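Local coordinates for uncharacterized protein (Neisseria gonorrhoeae, PDB 5V77) that is of unknown function but folds as a small all-beta protein of the NGO_1070-like family and probably pairs with a second copy, at residues V17-I22 with I97-S102; I23-D26 with L31-S34; P78-Y83 with S89-D94. All coordinates share one frame; numbering follows the deposited sequence.

Contact 1. Residues V17-I22 with I97-S102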
loop_
_atom_site.group_PDB
_atom_site.type_symbol
_atom_site.label_atom_id
_atom_site.label_comp_id
_atom_site.label_asym_id
_atom_site.label_seq_id
_atom_site.Cartn_x
_atom_site.Cartn_y
_atom_site.Cartn_z
ATOM N N VAL A 17 -15.037 8.926 -9.454
ATOM C CA VAL A 17 -15.181 8.327 -8.137
ATOM C C VAL A 17 -14.186 8.966 -7.168
ATOM O O VAL A 17 -13.258 9.668 -7.560
ATOM C CB VAL A 17 -14.980 6.803 -8.177
ATOM C CG1 VAL A 17 -16.096 6.151 -8.989
ATOM C CG2 VAL A 17 -13.624 6.503 -8.773
ATOM N N SER A 18 -14.366 8.658 -5.886
ATOM C CA SER A 18 -13.526 9.191 -4.815
ATOM C C SER A 18 -12.993 8.027 -3.997
ATOM O O SER A 18 -13.770 7.335 -3.336
ATOM C CB SER A 18 -14.326 10.151 -3.934
ATOM O OG SER A 18 -13.512 10.659 -2.885
ATOM N N LEU A 19 -11.675 7.820 -4.038
ATOM C CA LEU A 19 -11.027 6.768 -3.261
ATOM C C LEU A 19 -10.842 7.212 -1.813
ATOM O O LEU A 19 -10.259 8.270 -1.552
ATOM C CB LEU A 19 -9.675 6.431 -3.880
ATOM C CG LEU A 19 -8.795 5.456 -3.088
ATOM C CD1 LEU A 19 -9.407 4.072 -3.165
ATOM C CD2 LEU A 19 -7.417 5.456 -3.692
ATOM N N TYR A 20 -11.324 6.403 -0.859
ATOM C CA TYR A 20 -11.198 6.783 0.542
ATOM C C TYR A 20 -10.444 5.772 1.389
ATOM O O TYR A 20 -10.175 6.065 2.559
ATOM C CB TYR A 20 -12.577 7.059 1.176
ATOM C CG TYR A 20 -13.486 5.854 1.363
ATOM C CD1 TYR A 20 -14.418 5.498 0.392
ATOM C CD2 TYR A 20 -13.428 5.088 2.527
ATOM C CE1 TYR A 20 -15.257 4.383 0.570
ATOM C CE2 TYR A 20 -14.254 3.986 2.717
ATOM C CZ TYR A 20 -15.169 3.638 1.728
ATOM O OH TYR A 20 -15.999 2.550 1.914
ATOM N N GLU A 21 -10.082 4.609 0.853
ATOM C CA GLU A 21 -9.266 3.696 1.641
ATOM C C GLU A 21 -8.646 2.631 0.752
ATOM O O GLU A 21 -9.157 2.298 -0.320
ATOM C CB GLU A 21 -10.075 3.031 2.755
ATOM C CG GLU A 21 -11.149 2.139 2.224
ATOM C CD GLU A 21 -11.916 1.451 3.315
ATOM O OE1 GLU A 21 -11.830 1.889 4.474
ATOM O OE2 GLU A 21 -12.615 0.466 3.013
ATOM N N ILE A 22 -7.554 2.071 1.256
ATOM C CA ILE A 22 -6.799 1.003 0.606
ATOM C C ILE A 22 -6.491 -0.000 1.701
ATOM O O ILE A 22 -5.814 0.343 2.671
ATOM C CB ILE A 22 -5.494 1.517 -0.029
ATOM C CG1 ILE A 22 -5.788 2.576 -1.108
ATOM C CG2 ILE A 22 -4.703 0.355 -0.613
ATOM C CD1 ILE A 22 -4.528 3.258 -1.617
ATOM N N ILE A 97 -0.860 12.323 -7.990
ATOM C CA ILE A 97 -0.501 11.104 -7.286
ATOM C C ILE A 97 -0.709 9.932 -8.237
ATOM O O ILE A 97 -1.648 9.926 -9.040
ATOM C CB ILE A 97 -1.358 10.990 -6.015
ATOM C CG1 ILE A 97 -0.952 12.088 -5.026
ATOM C CG2 ILE A 97 -1.279 9.609 -5.407
ATOM C CD1 ILE A 97 -2.104 12.645 -4.252
ATOM N N ILE A 98 0.178 8.945 -8.179
ATOM C CA ILE A 98 0.089 7.758 -9.026
ATOM C C ILE A 98 0.003 6.515 -8.153
ATOM O O ILE A 98 0.786 6.352 -7.212
ATOM C CB ILE A 98 1.283 7.665 -9.993
ATOM C CG1 ILE A 98 1.247 8.855 -10.956
ATOM C CG2 ILE A 98 1.265 6.345 -10.745
ATOM C CD1 ILE A 98 2.171 8.730 -12.142
ATOM N N ILE A 99 -0.956 5.643 -8.468
ATOM C CA ILE A 99 -1.116 4.351 -7.818
ATOM C C ILE A 99 -1.163 3.288 -8.906
ATOM O O ILE A 99 -1.957 3.397 -9.847
ATOM C CB ILE A 99 -2.389 4.288 -6.950
ATOM C CG1 ILE A 99 -2.285 5.253 -5.767
ATOM C CG2 ILE A 99 -2.619 2.834 -6.438
ATOM C CD1 ILE A 99 -3.627 5.590 -5.117
ATOM N N LYS A 100 -0.321 2.261 -8.780
ATOM C CA LYS A 100 -0.317 1.141 -9.716
ATOM C C LYS A 100 -0.414 -0.137 -8.904
ATOM O O LYS A 100 0.323 -0.305 -7.929
ATOM C CB LYS A 100 0.960 1.094 -10.568
ATOM C CG LYS A 100 1.164 2.256 -11.532
ATOM C CD LYS A 100 2.349 1.959 -12.456
ATOM C CE LYS A 100 2.634 3.105 -13.411
ATOM N NZ LYS A 100 3.810 2.820 -14.287
ATOM N N ILE A 101 -1.322 -1.029 -9.285
ATOM C CA ILE A 101 -1.444 -2.319 -8.610
ATOM C C ILE A 101 -1.548 -3.396 -9.665
ATOM O O ILE A 101 -2.404 -3.309 -10.551
ATOM C CB ILE A 101 -2.677 -2.395 -7.689
ATOM C CG1 ILE A 101 -2.640 -1.266 -6.662
ATOM C CG2 ILE A 101 -2.678 -3.764 -6.969
ATOM C CD1 ILE A 101 -3.893 -1.148 -5.803
ATOM N N SER A 102 -0.705 -4.417 -9.554
ATOM C CA SER A 102 -0.777 -5.614 -10.383
ATOM C C SER A 102 -1.144 -6.793 -9.491
ATOM O O SER A 102 -0.625 -6.922 -8.380
ATOM C CB SER A 102 0.557 -5.892 -11.085
ATOM O OG SER A 102 0.816 -4.920 -12.090
#

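Contact 2. Residues I23-D26 with L31-S34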
loop_
_atom_site.group_PDB
_atom_site.type_symbol
_atom_site.label_atom_id
_atom_site.label_comp_id
_atom_site.label_asym_id
_atom_site.label_seq_id
_atom_site.Cartn_x
_atom_site.Cartn_y
_atom_site.Cartn_z
ATOM N N ILE A 23 -7.029 -1.210 1.591
ATOM C CA ILE A 23 -7.085 -2.133 2.727
ATOM C C ILE A 23 -6.491 -3.475 2.331
ATOM O O ILE A 23 -6.937 -4.086 1.360
ATOM C CB ILE A 23 -8.535 -2.325 3.202
ATOM C CG1 ILE A 23 -9.120 -0.967 3.622
ATOM C CG2 ILE A 23 -8.611 -3.371 4.299
ATOM C CD1 ILE A 23 -8.442 -0.369 4.847
ATOM N N PHE A 24 -5.543 -3.974 3.129
ATOM C CA PHE A 24 -5.062 -5.343 2.955
ATOM C C PHE A 24 -6.045 -6.338 3.570
ATOM O O PHE A 24 -6.557 -6.109 4.670
ATOM C CB PHE A 24 -3.697 -5.515 3.643
ATOM C CG PHE A 24 -2.534 -4.988 2.851
ATOM C CD1 PHE A 24 -1.938 -5.774 1.871
ATOM C CD2 PHE A 24 -2.013 -3.730 3.106
ATOM C CE1 PHE A 24 -0.856 -5.298 1.143
ATOM C CE2 PHE A 24 -0.934 -3.246 2.374
ATOM C CZ PHE A 24 -0.352 -4.042 1.396
ATOM N N SER A 25 -6.256 -7.478 2.898
ATOM C CA SER A 25 -7.043 -8.585 3.448
ATOM C C SER A 25 -6.468 -9.913 2.969
ATOM O O SER A 25 -5.478 -9.958 2.241
ATOM C CB SER A 25 -8.538 -8.497 3.085
ATOM O OG SER A 25 -8.777 -8.685 1.696
ATOM N N ASP A 26 -7.078 -11.005 3.433
ATOM C CA ASP A 26 -6.614 -12.352 3.116
ATOM C C ASP A 26 -5.138 -12.519 3.458
ATOM O O ASP A 26 -4.341 -12.952 2.626
ATOM C CB ASP A 26 -6.860 -12.683 1.641
ATOM C CG ASP A 26 -8.316 -12.645 1.285
ATOM O OD1 ASP A 26 -9.112 -13.166 2.086
ATOM O OD2 ASP A 26 -8.668 -12.090 0.224
ATOM N N LEU A 31 -5.633 -6.647 -1.920
ATOM C CA LEU A 31 -5.836 -5.226 -1.672
ATOM C C LEU A 31 -7.209 -4.825 -2.179
ATOM O O LEU A 31 -7.566 -5.130 -3.329
ATOM C CB LEU A 31 -4.772 -4.374 -2.371
ATOM C CG LEU A 31 -3.444 -4.246 -1.618
ATOM C CD1 LEU A 31 -2.425 -3.641 -2.546
ATOM C CD2 LEU A 31 -3.641 -3.361 -0.379
ATOM N N THR A 32 -7.968 -4.118 -1.346
ATOM C CA THR A 32 -9.269 -3.608 -1.767
ATOM C C THR A 32 -9.254 -2.093 -1.669
ATOM O O THR A 32 -8.870 -1.524 -0.635
ATOM C CB THR A 32 -10.409 -4.197 -0.925
ATOM O OG1 THR A 32 -10.364 -5.629 -1.021
ATOM C CG2 THR A 32 -11.791 -3.713 -1.447
ATOM N N LEU A 33 -9.655 -1.452 -2.754
ATOM C CA LEU A 33 -9.787 -0.006 -2.827
ATOM C C LEU A 33 -11.269 0.319 -2.778
ATOM O O LEU A 33 -12.044 -0.271 -3.530
ATOM C CB LEU A 33 -9.164 0.523 -4.122
ATOM C CG LEU A 33 -7.648 0.734 -4.159
ATOM C CD1 LEU A 33 -6.903 -0.577 -3.925
ATOM C CD2 LEU A 33 -7.232 1.320 -5.507
ATOM N N SER A 34 -11.674 1.234 -1.888
ATOM C CA SER A 34 -13.090 1.553 -1.747
ATOM C C SER A 34 -13.354 2.998 -2.127
ATOM O O SER A 34 -12.528 3.880 -1.867
ATOM C CB SER A 34 -13.586 1.293 -0.329
ATOM O OG SER A 34 -13.492 -0.096 -0.049
HETATM O O HOH W 1 -8.879 -6.205 1.103
#

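Contact 3. Residues P78-Y83 with S89-D94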
loop_
_atom_site.group_PDB
_atom_site.type_symbol
_atom_site.label_atom_id
_atom_site.label_comp_id
_atom_site.label_asym_id
_atom_site.label_seq_id
_atom_site.Cartn_x
_atom_site.Cartn_y
_atom_site.Cartn_z
ATOM N N PRO A 78 -10.847 10.885 -11.977
ATOM C CA PRO A 78 -11.689 10.892 -13.187
ATOM C C PRO A 78 -12.016 9.502 -13.715
ATOM O O PRO A 78 -13.157 9.254 -14.127
ATOM C CB PRO A 78 -10.844 11.694 -14.187
ATOM C CG PRO A 78 -9.957 12.553 -13.324
ATOM C CD PRO A 78 -9.630 11.693 -12.139
ATOM N N GLU A 79 -11.042 8.598 -13.738
ATOM C CA GLU A 79 -11.238 7.241 -14.243
ATOM C C GLU A 79 -10.013 6.418 -13.875
ATOM O O GLU A 79 -8.955 6.962 -13.558
ATOM C CB GLU A 79 -11.451 7.221 -15.759
ATOM C CG GLU A 79 -10.227 7.659 -16.535
ATOM C CD GLU A 79 -10.533 7.925 -17.995
ATOM O OE1 GLU A 79 -11.561 7.416 -18.498
ATOM O OE2 GLU A 79 -9.743 8.653 -18.633
ATOM N N ILE A 80 -10.173 5.099 -13.923
ATOM C CA ILE A 80 -9.133 4.143 -13.551
ATOM C C ILE A 80 -8.854 3.251 -14.757
ATOM O O ILE A 80 -9.780 2.662 -15.327
ATOM C CB ILE A 80 -9.551 3.314 -12.320
ATOM C CG1 ILE A 80 -9.722 4.255 -11.124
ATOM C CG2 ILE A 80 -8.508 2.207 -12.018
ATOM C CD1 ILE A 80 -10.294 3.607 -9.882
ATOM N N GLU A 81 -7.585 3.178 -15.159
ATOM C CA GLU A 81 -7.183 2.353 -16.293
ATOM C C GLU A 81 -7.023 0.910 -15.842
ATOM O O GLU A 81 -6.318 0.641 -14.868
ATOM C CB GLU A 81 -5.861 2.848 -16.874
ATOM C CG GLU A 81 -5.820 4.318 -17.209
ATOM C CD GLU A 81 -4.398 4.847 -17.248
ATOM O OE1 GLU A 81 -4.094 5.804 -16.504
ATOM O OE2 GLU A 81 -3.575 4.287 -18.004
ATOM N N LEU A 82 -7.659 -0.018 -16.550
ATOM C CA LEU A 82 -7.563 -1.439 -16.230
ATOM C C LEU A 82 -6.962 -2.168 -17.424
ATOM O O LEU A 82 -7.477 -2.057 -18.546
ATOM C CB LEU A 82 -8.933 -2.020 -15.871
ATOM C CG LEU A 82 -9.024 -3.541 -15.661
ATOM C CD1 LEU A 82 -8.166 -4.006 -14.499
ATOM C CD2 LEU A 82 -10.464 -3.976 -15.452
ATOM N N TYR A 83 -5.865 -2.883 -17.187
ATOM C CA TYR A 83 -5.165 -3.654 -18.207
ATOM C C TYR A 83 -5.259 -5.131 -17.860
ATOM O O TYR A 83 -5.005 -5.516 -16.714
ATOM C CB TYR A 83 -3.689 -3.254 -18.299
ATOM C CG TYR A 83 -3.448 -1.801 -18.625
ATOM C CD1 TYR A 83 -3.129 -1.400 -19.918
ATOM C CD2 TYR A 83 -3.536 -0.827 -17.641
ATOM C CE1 TYR A 83 -2.905 -0.065 -20.218
ATOM C CE2 TYR A 83 -3.317 0.509 -17.932
ATOM C CZ TYR A 83 -3.004 0.882 -19.217
ATOM O OH TYR A 83 -2.787 2.211 -19.491
ATOM N N SER A 89 -3.657 -8.852 -14.041
ATOM C CA SER A 89 -4.216 -7.574 -14.455
ATOM C C SER A 89 -3.564 -6.451 -13.654
ATOM O O SER A 89 -2.937 -6.681 -12.620
ATOM C CB SER A 89 -5.748 -7.549 -14.288
ATOM O OG SER A 89 -6.366 -8.505 -15.147
ATOM N N GLU A 90 -3.733 -5.221 -14.144
ATOM C CA GLU A 90 -3.135 -4.052 -13.515
ATOM C C GLU A 90 -4.116 -2.892 -13.583
ATOM O O GLU A 90 -4.741 -2.671 -14.623
ATOM C CB GLU A 90 -1.818 -3.671 -14.213
ATOM C CG GLU A 90 -1.062 -2.524 -13.542
ATOM C CD GLU A 90 0.192 -2.142 -14.301
ATOM O OE1 GLU A 90 0.461 -2.773 -15.333
ATOM O OE2 GLU A 90 0.911 -1.218 -13.863
ATOM N N ILE A 91 -4.252 -2.149 -12.480
ATOM C CA ILE A 91 -4.963 -0.876 -12.510
ATOM C C ILE A 91 -3.942 0.238 -12.354
ATOM O O ILE A 91 -2.950 0.092 -11.628
ATOM C CB ILE A 91 -6.066 -0.756 -11.441
ATOM C CG1 ILE A 91 -5.551 -1.124 -10.047
ATOM C CG2 ILE A 91 -7.285 -1.591 -11.821
ATOM C CD1 ILE A 91 -6.524 -0.712 -8.958
ATOM N N ILE A 92 -4.186 1.350 -13.037
ATOM C CA ILE A 92 -3.352 2.536 -12.915
ATOM C C ILE A 92 -4.247 3.721 -12.601
ATOM O O ILE A 92 -5.224 3.975 -13.313
ATOM C CB ILE A 92 -2.525 2.796 -14.181
ATOM C CG1 ILE A 92 -1.578 1.625 -14.425
ATOM C CG2 ILE A 92 -1.735 4.099 -14.029
ATOM C CD1 ILE A 92 -0.705 1.799 -15.639
ATOM N N ILE A 93 -3.928 4.425 -11.519
ATOM C CA ILE A 93 -4.590 5.669 -11.149
ATOM C C ILE A 93 -3.560 6.774 -11.302
ATOM O O ILE A 93 -2.501 6.722 -10.672
ATOM C CB ILE A 93 -5.122 5.616 -9.709
ATOM C CG1 ILE A 93 -6.181 4.511 -9.560
ATOM C CG2 ILE A 93 -5.644 6.990 -9.292
ATOM C CD1 ILE A 93 -6.504 4.173 -8.116
ATOM N N ASP A 94 -3.850 7.766 -12.136
ATOM C CA ASP A 94 -2.889 8.841 -12.391
ATOM C C ASP A 94 -3.617 10.169 -12.205
ATOM O O ASP A 94 -4.298 10.638 -13.117
ATOM C CB ASP A 94 -2.281 8.705 -13.783
ATOM C CG ASP A 94 -1.112 9.654 -14.017
ATOM O OD1 ASP A 94 -0.992 10.675 -13.304
ATOM O OD2 ASP A 94 -0.310 9.377 -14.933
HETATM O O HOH W 2 -6.319 7.658 -13.685
#

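Contact 1. Residues V17-I22 with I97-S102
Ile99 brings its CD1 methyl against both Leu19 and Ile22, and this one methyl makes all the close side-chain approaches between 17-22 and 97-102. Leu19 meets it tip to tip, with CD2 4.1 Å from Ile99 CD1. On the Leu19 side the reach depends on a CG set opposite the backbone N (chi1 173°), beside the carbonyl carbon. Ile22 adds a second methyl, its CD1 lying 4.3 Å from Ile99 CD1; Ile22 also packs on Phe24 of the second subunit. No hydrogen bond spans the two segments, and their nearest CA atoms, Ile22 CA and Ile99 CA, are 10.7 Å apart. That spacing is about twice the width of a strand pair, so the two backbones are not sheet neighbours here but face each other across an apolar interior. Just 98 Å² is buried between them, yet all three touching residues are buried and the contact centre lies about 3 Å from the centre of the chain. Other strands of the curled antiparallel sheet pack around it: in strand 75-84, Leu75 touches Ile99 and Ile77 touches Leu19, while Leu57 of strand 43-58 also packs on Ile99.

Contact 2. Residues I23-D26 with L31-S34
Leu31 lays its CD2 methyl over the centre of the Phe24 ring, 3.5 Å from the centroid and 4° off the ring normal, an almost ideal CH-pi contact. The two side chains run side by side from a non-hydrogen-bonded antiparallel pair whose CA atoms, Phe24 CA and Leu31 CA, are 4.7 Å apart. Phe24 has CG opposite its carbonyl carbon (chi1 -80°), and chi2 near -84° turns the ring so that a face, rather than the edge, receives the methyl. This is the tight, buried part of the contact. The adjoining pair, Ile23 and Thr32, is held by reciprocal backbone hydrogen bonds, Ile23 N to Thr32 O and Thr32 N to Ile23 O, both 2.9 Å. On that face the packing is looser: Ile23 is exposed and Thr32 partly so. Ser25 OG and Thr32 OG1 stand 4.4 Å apart, too far to bond directly, and a water joins them, 2.6 Å from Ser25 OG and 2.7 Å from Thr32 OG1. The same water donates to Ile23 O, which therefore accepts from both Thr32 N and solvent. These residues form the turn end of the hairpin of strands 17-25 and 30-37. Phe24 meets Phe73 of the second subunit edge-to-face, and within the chain Leu31 packs against Ile52 and Phe55 of strand 43-58.

Contact 3. Residues P78-Y83 with S89-D94
Tyr83 and Ile92 touch on the outer side of a beta hairpin, Tyr83 CE2 lying 3.7 Å from Ile92 CD1. Strands 80-83 and 89-94 run antiparallel at 160°, their axes approaching to 4.7 Å. Glu81-Ile92 and Tyr83-Glu90 are the hydrogen-bonded pairs, with four backbone bonds between them; the straightest, Tyr83 N to Glu90 O, has an angle of 172° at the hydrogen. Leu82 and Ile91 form the intervening non-hydrogen-bonded pair and turn to the other, buried side, where Leu82 CD1 meets Ile91 CG2 at 3.7 Å. Ile80 extends this apolar row, its CG1 3.9 Å from Ile93 CG1 and its CG2 against Ile91 CB. A chi1 of 50° places Ile91 CG1 between the backbone N and carbonyl carbon, while CG2 takes the branch facing Leu82. Farther out, backbone bonds from Ile80 to Ile13 and from Ile91 to Ile101 fix the hairpin between strands 9-13 and 98-103, and Ile47 of strand 43-58 touches both Ile80 and Ile91. Past the last paired residues a water bridges the strands, donating to Glu79 O and accepting from Asp94 N. On the outer face Tyr83 OH donates to Glu81 OE2 at 2.7 Å, nearly in line with the carboxylate C-O bond.

How the contacts relate
Contact 1 is wholly core, whereas contacts 2 and 3 are hairpins with one buried and one more exposed side. The chemistry follows: contact 1 has methyl packing alone across the interior, while the hairpins add paired backbone bonds, water bridges and polar side chains. Contacts 1 and 2 share strand 17-25, and Tyr20 N lies 3.0 Å from Ser34 O, a probable backbone bond. Contact 3 adjoins contact 1 through another probable bond, Ile99 O to Ile93 N at 2.8 Å. The hairpins lie on opposite sides of the chain's centre, yet Leu33 CD2 reaches Ile93 CD1 at 3.9 Å. Contacts 1 and 2 both touch the second subunit; contact 3 does not.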